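Local coordinates for protein endo-1,3-beta-glucanase, family GH16 (Zobellia galactanivorans, PDB 4BPZ) that probably hydrolyses internal 1,3-beta-glucosidic bonds in laminarin-like glucans, this chain being its calcium-binding family 16 glycoside hydrolase domain, at residues Phe15-Glu18 against Phe19-Gly23; His49-Arg53 against Ser54-Phe58; Phe58-Gly62 against Thr63-Arg67; Ser142-Ile145 against Leu146-Asn149; Glu192-Ala195 against Ser196-Lys199. The protein carries 1 engineered substitution. All blocks are in the same frame, centred on the assembly; numbering follows the deposited sequence. Where two conformers were deposited one is given.

Interaction 1 of 5, residues Phe15-Glu18 against Phe19-Gly23; sequences FSDE and FEYEG. With CA (calcium ion), chain E.
D17 receives both F19 and Y21 where strand 13-17 of the GH16 beta-sandwich runs out into a calcium-binding loop. This inner side is tightly packed. With chi1 at -162°, the D17 carboxylate swings back over the loop, and its two oxygens serve different donors. The backbone N of F19 gives its hydrogen to D17 OD1 at 2.9 Å, an Asx-turn bond that meets the oxygen from above the carboxylate plane. The Y21 hydroxyl OH reaches D17 OD2 at 2.7 Å on its syn lone pair, and W30 NE1 bonds to the same oxygen. Aspartate suits the site, being short enough to turn back on its own backbone while offering two acceptors. The F19 ring lies stacked beneath the carboxylate, with D17 CB 4.0 Å from the ring centroid, and F19 goes on to pack on I249 and V59. Y21 instead presents its edge, its ring nearly coplanar with the carboxylate.

The other side is looser and more exposed to solvent. Here E18 and E20 serve the metal in different ways: E18 lends its backbone O, whereas E20 bends at chi2 to bring up a carboxylate oxygen. G62 and D250 help to complete the shell. The E18 carboxylate forms a salt bridge with R253 and accepts from a calcium-bound water at OE1, 2.7 Å away, while E20 OE2 binds the calcium ion directly at 2.5 Å.

Interaction 2 of 5, residues His49-Arg53 against Ser54-Phe58; sequences HYTNR and SENSF
R53 O accepts from the backbone N of both N56 and S57, at 3.0 and 3.3 Å respectively, closing a tight turn in the loop between strands 48-50 and 57-60. An ST turn precedes it: T51 OG1 takes the backbone N-H of R53. The same hydroxyl also accepts from R53 NE at 3.0 Å, lying at the edge of the guanidinium and in its plane, and passes its own hydrogen to N56 OD1 at 2.7 Å on a lone pair. Threonine fits because one oxygen can accept twice and still donate. N56 OD1 is gripped a second time by R53 NH2 at 2.9 Å, and N56 ND2 bonds to T83 OG1 and R67 O, so both ends of the buried amide are fixed. The R53 chain bends at chi3 (-63°) to curl back to T51 and N56. E55 covers one guanidinium face, its carboxylate stacked parallel to that plane; this gives only a long salt bridge without a directed N-H, and the stronger partner of R53 NH1 is E71. S57 supports the turn through water, its hydroxyl also bonding to Y32. That water donates to T51 O and R53 O and accepts from S57 OG at 2.7 Å.

Interaction 3 of 5, residues Phe58-Gly62 against Thr63-Arg67; sequences FVSDG and TLKIR. With CA (calcium ion), chain E.
F58 and K65 form a hydrogen-bonded pair in an antiparallel hairpin, whose strands 57-60 and 63-75 are joined by a type I' turn from S60 to T63. Among the backbone bonds, K65 N reaches F58 O at 2.8 Å, and S60 and T63 bond reciprocally next to the turn. D61 and G62 both take positive phi, a demand that glycine meets easily.

Polar side-chain bonds gather at K65 NZ. The lysine bends at chi2 (79°), runs its chain back toward the turn and donates to S60 OG at 2.8 Å and to T63 OG1 at 2.9 Å. T63 OG1 has a further partner in E248.

Packing divides between the two faces. On one, the aliphatic stem of K65 covers the F58 ring, with K65 CB 3.7 Å from the centroid in a CH-pi contact. R67 approaches the same ring with the flat of its guanidinium: F58 CE1 sits above the centre of that group, the planes being 28° apart, while R67 NE bonds to E55 O. On the buried face V59 CG2 meets L64 CD1 at 4.0 Å, branched aliphatics that also pack on F19.

At the turn, G62 O binds the calcium ion at 2.3 Å.

Interaction 4 of 5, residues Ser142-Ile145 against Leu146-Asn149; sequences SIDI and LEQN. Engineered in segment 142-145: S142 (natural residue Glu). With GLC (alpha-D-glucopyranose), chain C.
D144 and E147 bring their carboxylates together against the bound glucose, each by way of a first torsion that sets CG beside the backbone N (chi1 -64° and -59°). E147 then runs straight on through chi2 and turns its end at chi3, so that OE1 meets the sugar and OE2 the aspartate. D144 was modelled in two conformers, and in the one described here its OD2 lies 3.1 Å from E147 OE2. Both are acceptors, so the approach is a meeting of like groups, with the carboxylate planes 22° apart. Each has a partner on the ligand: in this same conformer of the aspartate, glucose O1 donates to D144 OD2 at 2.8 Å, and glucose O6 donates to E147 OE1 at 2.9 Å. W111 NE1 also bonds to E147 OE1, giving that oxygen a second donor.

The two acids point into the same cleft although three residues apart because the chain turns a corner between them. I145 and L146 both face I114 of strand 110-118 as a classic beta bulge, within the E-x-D-x-x-E signature of family 16 active sites. The hydrophobic pair packs away from the sugar: I145 touches Y189 and L191, and L146 rests on T156 and Y189. The signature's first glutamate is replaced by the engineered S142, whose OG, in the conformer given, bonds to T116 O and stays 3.6 Å from glucose O1.

Interaction 5 of 5, residues Glu192-Ala195 against Ser196-Lys199; sequences EWNA and SAMK
N194 turns its side chain to chi1 61°, wedging CG between backbone N and carbonyl carbon, and thereby aims OD1 at the N-H groups of S196 and A197. This oxygen braces the turn of the antiparallel hairpin formed by strands 187-193 and 197-202. The bond from S196 N, 2.9 Å from N194 OD1, closes an Asx turn and comes from above the amide plane; that from A197 N, also 2.9 Å from N194 OD1, arrives nearly along the C=O axis. Asparagine is apt here, its short amide standing in for a backbone carbonyl. N194 N in turn donates to A197 O.

W193 and M198, a non-hydrogen-bonded pair, send their side chains side by side to the buried face. In the conformer of M198 described, one of two, a chi1 of 173° for W193 and -68° for M198 brings M198 CG to 3.3 Å from W193 CD1, and M198 SD lies 4.4 Å from the centroid of the five-membered ring of W193, an oblique Met-aromatic contact. The indole fills its place further by edge-to-face meetings with Y95 and H222, and its NE1 donates to Y218 O.

On the other face E192 and K199 are a hydrogen-bonded pair with both chains extended. E192 OE2 bonds to H6, probably a residue of the purification tag. The opposite charges of the pair meet through a water, which donates to E192 OE1 at 2.8 Å and accepts from K199 NZ at 2.9 Å.

Along the chain the five contacts follow in order, and they form two groups in the beta-sandwich. Interactions 1 and 3, with centres about 9 Å apart, share the calcium ion and a bound water, and G23 pairs with V59 between them. Interaction 2 leads directly into interaction 3: they share F58 and strand 57-60, and their centres are about 11 Å apart. The second group is interactions 4 and 5, about 16 Å between centres, touching where I143 meets M198. Interactions 2 and 5 are farthest apart, at about 33 Å. Interaction 4 alone lines the glucan pocket, its centre about 22 Å from that of interaction 1, so the calcium site is structurally remote from the bound sugar.

Interaction 1 of 5, residues Phe15-Glu18 against Phe19-Gly23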
# COMPACT_ATOMS: atom_id res chain seq x y z
N PHE A 15 -7.74 11.21 10.21
CA PHE A 15 -6.37 11.31 9.75
C PHE A 15 -6.43 11.78 8.31
O PHE A 15 -7.25 11.30 7.55
CB PHE A 15 -5.68 9.92 9.76
CG PHE A 15 -4.30 9.89 9.14
CD1 PHE A 15 -3.14 10.18 9.87
CD2 PHE A 15 -4.16 9.57 7.82
CE1 PHE A 15 -1.86 10.15 9.28
CE2 PHE A 15 -2.88 9.51 7.22
CZ PHE A 15 -1.69 9.74 7.96
N SER A 16 -5.47 12.67 7.94
CA SER A 16 -5.39 13.00 6.51
C SER A 16 -4.05 13.59 6.20
O SER A 16 -3.37 14.15 7.08
CB SER A 16 -6.48 13.97 6.07
OG SER A 16 -6.33 15.20 6.72
N ASP A 17 -3.72 13.51 4.94
CA ASP A 17 -2.58 14.30 4.41
C ASP A 17 -3.05 14.81 3.05
O ASP A 17 -3.28 13.99 2.14
CB ASP A 17 -1.23 13.55 4.39
CG ASP A 17 -0.10 14.53 4.26
OD1 ASP A 17 -0.31 15.68 3.83
OD2 ASP A 17 1.08 14.06 4.57
N GLU A 18 -3.22 16.12 2.89
CA GLU A 18 -3.54 16.75 1.64
C GLU A 18 -2.30 17.08 0.78
O GLU A 18 -2.43 17.48 -0.35
CB GLU A 18 -4.32 18.06 1.89
CG GLU A 18 -5.63 17.78 2.63
CD GLU A 18 -6.63 16.98 1.89
OE1 GLU A 18 -6.82 17.08 0.64
OE2 GLU A 18 -7.37 16.25 2.60
N PHE A 19 -1.13 16.87 1.37
CA PHE A 19 0.12 17.05 0.64
C PHE A 19 0.28 18.49 0.07
O PHE A 19 0.86 18.60 -1.04
CB PHE A 19 0.29 15.95 -0.44
CG PHE A 19 0.43 14.60 0.18
CD1 PHE A 19 1.47 14.30 1.04
CD2 PHE A 19 -0.56 13.66 -0.06
CE1 PHE A 19 1.57 13.03 1.63
CE2 PHE A 19 -0.50 12.39 0.56
CZ PHE A 19 0.57 12.08 1.39
N GLU A 20 -0.19 19.52 0.75
CA GLU A 20 -0.11 20.86 0.22
C GLU A 20 1.19 21.53 0.61
O GLU A 20 1.38 22.74 0.22
CB GLU A 20 -1.42 21.61 0.62
CG GLU A 20 -2.71 21.05 -0.09
CD GLU A 20 -2.74 20.92 -1.67
OE1 GLU A 20 -2.21 21.95 -2.23
OE2 GLU A 20 -3.29 19.86 -2.36
N TYR A 21 2.12 20.90 1.31
CA TYR A 21 3.40 21.40 1.65
C TYR A 21 4.53 20.95 0.66
O TYR A 21 4.21 20.27 -0.31
CB TYR A 21 3.70 20.99 3.07
CG TYR A 21 3.62 19.45 3.24
CD1 TYR A 21 4.74 18.60 3.09
CD2 TYR A 21 2.45 18.85 3.65
CE1 TYR A 21 4.65 17.20 3.28
CE2 TYR A 21 2.31 17.43 3.79
CZ TYR A 21 3.38 16.67 3.62
OH TYR A 21 3.34 15.25 3.77
N GLU A 22 5.80 21.32 0.91
CA GLU A 22 6.96 20.98 0.06
C GLU A 22 8.08 20.23 0.80
O GLU A 22 8.52 20.74 1.91
CB GLU A 22 7.56 22.26 -0.48
CG GLU A 22 8.51 21.95 -1.67
CD GLU A 22 8.98 23.24 -2.38
OE1 GLU A 22 8.26 23.87 -3.18
OE2 GLU A 22 10.07 23.57 -2.15
N GLY A 23 8.62 19.14 0.28
CA GLY A 23 9.73 18.47 0.92
C GLY A 23 9.37 17.09 1.30
O GLY A 23 8.68 16.39 0.47
CA CA E . -3.29 17.40 -2.54
O HOH W 1 -5.51 17.66 -1.68

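Interaction 2 of 5, residues His49-Arg53 against Ser54-Phe58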
# COMPACT_ATOMS: atom_id res chain seq x y z
N HIS A 49 15.29 -1.97 -3.54
CA HIS A 49 15.41 -1.45 -2.17
C HIS A 49 14.48 -0.28 -2.00
O HIS A 49 14.20 0.46 -2.92
CB HIS A 49 16.83 -0.99 -1.86
CG HIS A 49 17.72 -2.09 -1.34
ND1 HIS A 49 17.38 -2.87 -0.33
CD2 HIS A 49 19.00 -2.47 -1.74
CE1 HIS A 49 18.39 -3.75 -0.11
NE2 HIS A 49 19.37 -3.47 -0.96
N TYR A 50 14.04 -0.13 -0.76
CA TYR A 50 13.26 1.04 -0.35
C TYR A 50 14.14 2.01 0.43
O TYR A 50 14.96 1.58 1.22
CB TYR A 50 12.04 0.61 0.47
CG TYR A 50 10.98 -0.08 -0.35
CD1 TYR A 50 10.39 0.56 -1.44
CD2 TYR A 50 10.49 -1.34 -0.00
CE1 TYR A 50 9.37 -0.03 -2.16
CE2 TYR A 50 9.48 -1.95 -0.72
CZ TYR A 50 8.91 -1.28 -1.79
OH TYR A 50 7.87 -1.85 -2.51
N THR A 51 14.01 3.31 0.15
CA THR A 51 14.89 4.32 0.78
C THR A 51 14.01 5.44 1.24
O THR A 51 12.86 5.61 0.84
CB THR A 51 16.02 4.83 -0.14
OG1 THR A 51 15.61 6.01 -0.85
CG2 THR A 51 16.58 3.76 -1.03
N ASN A 52 14.62 6.32 2.09
CA ASN A 52 13.90 7.51 2.53
C ASN A 52 14.41 8.77 1.86
O ASN A 52 14.18 9.87 2.34
CB ASN A 52 13.87 7.68 4.06
CG ASN A 52 15.17 8.13 4.65
OD1 ASN A 52 15.18 8.60 5.87
ND2 ASN A 52 16.19 8.11 3.96
N ARG A 53 15.10 8.63 0.71
CA ARG A 53 15.69 9.73 0.02
C ARG A 53 14.74 10.48 -0.83
O ARG A 53 13.71 9.94 -1.29
CB ARG A 53 16.86 9.25 -0.85
CG ARG A 53 17.91 8.41 -0.16
CD ARG A 53 18.88 7.91 -1.18
NE ARG A 53 18.14 7.05 -2.11
CZ ARG A 53 18.51 6.77 -3.36
NH1 ARG A 53 19.68 7.12 -3.85
NH2 ARG A 53 17.67 6.11 -4.17
N SER A 54 15.07 11.72 -1.14
CA SER A 54 14.27 12.49 -2.13
C SER A 54 14.26 11.91 -3.51
O SER A 54 13.31 12.18 -4.25
CB SER A 54 14.68 13.96 -2.29
OG SER A 54 14.31 14.65 -1.13
N GLU A 55 15.21 11.02 -3.83
CA GLU A 55 15.09 10.30 -5.11
C GLU A 55 13.76 9.59 -5.18
O GLU A 55 13.17 9.49 -6.28
CB GLU A 55 16.17 9.24 -5.18
CG GLU A 55 17.50 9.70 -5.77
CD GLU A 55 18.39 10.46 -4.81
OE1 GLU A 55 18.02 10.72 -3.66
OE2 GLU A 55 19.54 10.81 -5.25
N ASN A 56 13.31 8.97 -4.08
CA ASN A 56 12.17 8.08 -4.14
C ASN A 56 10.90 8.54 -3.59
O ASN A 56 9.88 7.89 -3.80
CB ASN A 56 12.58 6.70 -3.52
CG ASN A 56 13.82 6.11 -4.11
OD1 ASN A 56 14.85 5.95 -3.43
ND2 ASN A 56 13.80 5.78 -5.42
N SER A 57 10.86 9.72 -2.90
CA SER A 57 9.61 10.27 -2.48
C SER A 57 9.79 11.70 -2.20
O SER A 57 10.85 12.15 -1.69
CB SER A 57 8.98 9.53 -1.30
OG SER A 57 9.85 9.62 -0.18
N PHE A 58 8.74 12.48 -2.47
CA PHE A 58 8.83 13.95 -2.30
C PHE A 58 7.41 14.50 -2.44
O PHE A 58 6.53 13.89 -3.14
CB PHE A 58 9.80 14.62 -3.33
CG PHE A 58 9.48 14.26 -4.75
CD1 PHE A 58 9.87 13.05 -5.31
CD2 PHE A 58 8.80 15.15 -5.59
CE1 PHE A 58 9.61 12.73 -6.64
CE2 PHE A 58 8.62 14.87 -6.94
CZ PHE A 58 8.99 13.62 -7.46
O HOH W 2 12.00 8.01 -0.41
O HOH W 3 11.94 11.79 0.97

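Interaction 3 of 5, residues Phe58-Gly62 against Thr63-Arg67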
# COMPACT_ATOMS: atom_id res chain seq x y z
N PHE A 58 8.74 12.48 -2.47
CA PHE A 58 8.83 13.95 -2.30
C PHE A 58 7.41 14.50 -2.44
O PHE A 58 6.53 13.89 -3.14
CB PHE A 58 9.80 14.62 -3.33
CG PHE A 58 9.48 14.26 -4.75
CD1 PHE A 58 9.87 13.05 -5.31
CD2 PHE A 58 8.80 15.15 -5.59
CE1 PHE A 58 9.61 12.73 -6.64
CE2 PHE A 58 8.62 14.87 -6.94
CZ PHE A 58 8.99 13.62 -7.46
N VAL A 59 7.20 15.67 -1.87
CA VAL A 59 5.90 16.29 -1.91
C VAL A 59 6.10 17.66 -2.57
O VAL A 59 7.01 18.44 -2.21
CB VAL A 59 5.30 16.50 -0.51
CG1 VAL A 59 3.91 17.09 -0.53
CG2 VAL A 59 5.26 15.12 0.22
N SER A 60 5.27 17.94 -3.56
CA SER A 60 5.40 19.22 -4.27
C SER A 60 4.14 19.45 -5.01
O SER A 60 3.41 18.50 -5.41
CB SER A 60 6.53 19.21 -5.30
OG SER A 60 6.38 18.17 -6.28
N ASP A 61 3.80 20.72 -5.23
CA ASP A 61 2.69 21.04 -6.11
C ASP A 61 1.32 20.37 -5.70
O ASP A 61 0.56 19.98 -6.61
CB ASP A 61 3.12 20.72 -7.58
CG ASP A 61 2.19 21.23 -8.67
OD1 ASP A 61 1.57 22.32 -8.50
OD2 ASP A 61 2.20 20.58 -9.79
N GLY A 62 1.11 20.16 -4.41
CA GLY A 62 -0.10 19.58 -3.88
C GLY A 62 -0.22 18.07 -3.91
O GLY A 62 -1.24 17.53 -3.48
N THR A 63 0.85 17.32 -4.26
CA THR A 63 0.77 15.90 -4.31
C THR A 63 2.06 15.25 -3.80
O THR A 63 3.20 15.80 -3.91
CB THR A 63 0.51 15.35 -5.74
OG1 THR A 63 1.61 15.63 -6.58
CG2 THR A 63 -0.66 15.90 -6.41
N LEU A 64 1.90 14.05 -3.23
CA LEU A 64 3.02 13.17 -2.93
C LEU A 64 3.38 12.41 -4.17
O LEU A 64 2.51 11.91 -4.89
CB LEU A 64 2.52 12.15 -1.83
CG LEU A 64 3.46 10.96 -1.61
CD1 LEU A 64 4.77 11.38 -0.96
CD2 LEU A 64 2.74 9.96 -0.74
N LYS A 65 4.69 12.27 -4.42
CA LYS A 65 5.16 11.34 -5.42
C LYS A 65 6.01 10.30 -4.76
O LYS A 65 6.90 10.62 -3.93
CB LYS A 65 6.07 12.05 -6.46
CG LYS A 65 5.33 12.96 -7.39
CD LYS A 65 4.97 14.33 -6.79
CE LYS A 65 4.67 15.34 -7.86
NZ LYS A 65 4.22 16.60 -7.25
N ILE A 66 5.75 9.02 -5.10
CA ILE A 66 6.70 7.94 -4.85
C ILE A 66 7.28 7.61 -6.23
O ILE A 66 6.54 7.54 -7.22
CB ILE A 66 6.00 6.68 -4.23
CG1 ILE A 66 5.48 7.12 -2.85
CG2 ILE A 66 6.97 5.54 -4.16
CD1 ILE A 66 4.53 6.04 -2.22
N ARG A 67 8.61 7.48 -6.29
CA ARG A 67 9.31 7.32 -7.58
C ARG A 67 10.20 6.14 -7.49
O ARG A 67 11.09 6.05 -6.62
CB ARG A 67 10.06 8.62 -7.86
CG ARG A 67 10.93 8.53 -9.15
CD ARG A 67 11.37 9.87 -9.66
NE ARG A 67 12.09 10.62 -8.61
CZ ARG A 67 12.19 11.95 -8.55
NH1 ARG A 67 11.68 12.71 -9.53
NH2 ARG A 67 12.78 12.49 -7.49
CA CA E . -3.29 17.40 -2.54
O HOH W 1 -5.51 17.66 -1.68

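Interaction 4 of 5, residues Ser142-Ile145 against Leu146-Asn149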
# COMPACT_ATOMS: atom_id res chain seq x y z
N SER A 142 -4.41 -8.37 6.20
CA SER A 142 -4.12 -7.29 5.31
C SER A 142 -5.23 -7.08 4.32
O SER A 142 -5.94 -8.03 3.94
CB SER A 142 -3.01 -7.85 4.56
OG SER A 142 -2.56 -6.92 3.58
N ILE A 143 -5.44 -5.81 3.98
CA ILE A 143 -6.40 -5.39 2.99
C ILE A 143 -5.69 -4.67 1.85
O ILE A 143 -4.97 -3.68 2.08
CB ILE A 143 -7.38 -4.44 3.57
CG1 ILE A 143 -8.07 -5.04 4.81
CG2 ILE A 143 -8.47 -3.98 2.54
CD1 ILE A 143 -8.93 -4.10 5.59
N ASP A 144 -5.88 -5.14 0.62
CA ASP A 144 -5.38 -4.37 -0.53
C ASP A 144 -6.51 -3.44 -0.85
O ASP A 144 -7.69 -3.90 -0.95
CB ASP A 144 -4.85 -5.35 -1.68
CG ASP A 144 -3.63 -6.14 -1.11
OD1 ASP A 144 -2.42 -5.39 -1.23
OD2 ASP A 144 -3.53 -7.30 -1.15
N ILE A 145 -6.27 -2.14 -0.89
CA ILE A 145 -7.21 -1.16 -1.46
C ILE A 145 -6.94 -1.00 -2.95
O ILE A 145 -7.87 -0.87 -3.73
CB ILE A 145 -7.09 0.14 -0.69
CG1 ILE A 145 -7.33 -0.11 0.81
CG2 ILE A 145 -8.06 1.16 -1.29
CD1 ILE A 145 -7.17 1.13 1.66
N LEU A 146 -5.68 -1.02 -3.36
CA LEU A 146 -5.33 -0.96 -4.77
C LEU A 146 -4.04 -1.68 -4.95
O LEU A 146 -3.06 -1.46 -4.21
CB LEU A 146 -5.12 0.54 -5.14
CG LEU A 146 -4.61 0.89 -6.56
CD1 LEU A 146 -3.13 0.83 -6.69
CD2 LEU A 146 -5.44 0.14 -7.66
N GLU A 147 -3.95 -2.60 -5.96
CA GLU A 147 -2.71 -2.98 -6.57
C GLU A 147 -2.88 -2.94 -8.08
O GLU A 147 -3.99 -3.13 -8.59
CB GLU A 147 -2.29 -4.38 -6.19
CG GLU A 147 -2.10 -4.64 -4.71
CD GLU A 147 -1.71 -6.09 -4.43
OE1 GLU A 147 -0.56 -6.51 -4.62
OE2 GLU A 147 -2.63 -6.94 -4.08
N GLN A 148 -1.79 -2.68 -8.80
CA GLN A 148 -1.76 -3.02 -10.22
C GLN A 148 -0.58 -3.86 -10.48
O GLN A 148 0.50 -3.63 -9.89
CB GLN A 148 -1.72 -1.77 -11.12
CG GLN A 148 -2.98 -1.02 -11.35
CD GLN A 148 -2.92 -0.25 -12.63
OE1 GLN A 148 -2.00 0.59 -12.87
NE2 GLN A 148 -3.93 -0.40 -13.41
N ASN A 149 -0.73 -4.88 -11.32
CA ASN A 149 0.41 -5.62 -11.76
C ASN A 149 1.17 -4.88 -12.86
O ASN A 149 0.78 -3.84 -13.31
CB ASN A 149 0.03 -7.08 -12.14
CG ASN A 149 -0.95 -7.17 -13.27
OD1 ASN A 149 -1.91 -8.01 -13.20
ND2 ASN A 149 -0.81 -6.36 -14.26
C1 GLC C . -0.53 -7.81 -0.90
C2 GLC C . 0.54 -8.93 -0.73
C3 GLC C . 1.81 -8.26 -0.19
C4 GLC C . 2.24 -7.17 -1.06
C5 GLC C . 1.13 -6.15 -0.96
C6 GLC C . 1.37 -4.90 -1.79
O1 GLC C . -1.12 -7.41 0.32
O2 GLC C . -0.01 -9.89 0.14
O3 GLC C . 2.88 -9.29 -0.09
O4 GLC C . 3.50 -6.64 -0.62
O5 GLC C . -0.07 -6.75 -1.48
O6 GLC C . 1.51 -5.19 -3.17

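Interaction 5 of 5, residues Glu192-Ala195 against Ser196-Lys199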
# COMPACT_ATOMS: atom_id res chain seq x y z
N GLU A 192 -14.23 0.87 2.72
CA GLU A 192 -15.17 1.11 3.83
C GLU A 192 -15.13 -0.18 4.67
O GLU A 192 -15.48 -1.26 4.20
CB GLU A 192 -16.58 1.31 3.26
CG GLU A 192 -16.67 2.58 2.49
CD GLU A 192 -17.90 2.76 1.67
OE1 GLU A 192 -18.90 2.02 1.91
OE2 GLU A 192 -17.89 3.62 0.78
N TRP A 193 -14.74 -0.01 5.91
CA TRP A 193 -14.47 -1.10 6.80
C TRP A 193 -15.25 -0.92 8.09
O TRP A 193 -15.10 0.10 8.77
CB TRP A 193 -12.98 -1.10 7.08
CG TRP A 193 -12.44 -2.04 8.12
CD1 TRP A 193 -12.97 -3.26 8.57
CD2 TRP A 193 -11.21 -1.86 8.81
NE1 TRP A 193 -12.16 -3.78 9.51
CE2 TRP A 193 -11.07 -2.98 9.70
CE3 TRP A 193 -10.19 -0.86 8.81
CZ2 TRP A 193 -9.98 -3.07 10.56
CZ3 TRP A 193 -9.12 -0.98 9.67
CH2 TRP A 193 -9.03 -2.09 10.56
N ASN A 194 -16.06 -1.92 8.45
CA ASN A 194 -16.74 -1.89 9.77
C ASN A 194 -16.85 -3.29 10.27
O ASN A 194 -16.24 -4.24 9.71
CB ASN A 194 -18.05 -1.09 9.71
CG ASN A 194 -19.04 -1.70 8.75
OD1 ASN A 194 -18.99 -2.92 8.44
ND2 ASN A 194 -20.00 -0.87 8.27
N ALA A 195 -17.52 -3.46 11.40
CA ALA A 195 -17.63 -4.81 12.01
C ALA A 195 -18.38 -5.78 11.09
O ALA A 195 -18.31 -6.99 11.25
CB ALA A 195 -18.30 -4.76 13.37
N SER A 196 -19.19 -5.26 10.16
CA SER A 196 -20.02 -6.07 9.23
C SER A 196 -19.25 -6.53 7.98
O SER A 196 -19.42 -7.66 7.56
CB SER A 196 -21.27 -5.24 8.85
OG SER A 196 -22.04 -5.00 10.03
N ALA A 197 -18.46 -5.61 7.40
CA ALA A 197 -17.90 -5.92 6.06
C ALA A 197 -16.77 -5.01 5.78
O ALA A 197 -16.60 -3.91 6.35
CB ALA A 197 -18.97 -5.73 4.97
N MET A 198 -15.96 -5.44 4.79
CA MET A 198 -14.95 -4.58 4.15
C MET A 198 -15.26 -4.47 2.68
O MET A 198 -15.39 -5.51 2.01
CB MET A 198 -13.61 -5.17 4.35
CG MET A 198 -13.20 -5.11 5.80
SD MET A 198 -12.08 -6.33 6.31
CE MET A 198 -12.92 -7.93 6.16
N LYS A 199 -15.37 -3.25 2.20
CA LYS A 199 -15.75 -2.98 0.82
C LYS A 199 -14.64 -2.15 0.19
O LYS A 199 -14.26 -1.12 0.76
CB LYS A 199 -17.03 -2.18 0.75
CG LYS A 199 -18.24 -2.86 1.38
CD LYS A 199 -19.45 -1.93 1.37
CE LYS A 199 -20.64 -2.45 2.11
NZ LYS A 199 -21.79 -1.57 1.94
O HOH W 4 -21.28 1.06 0.90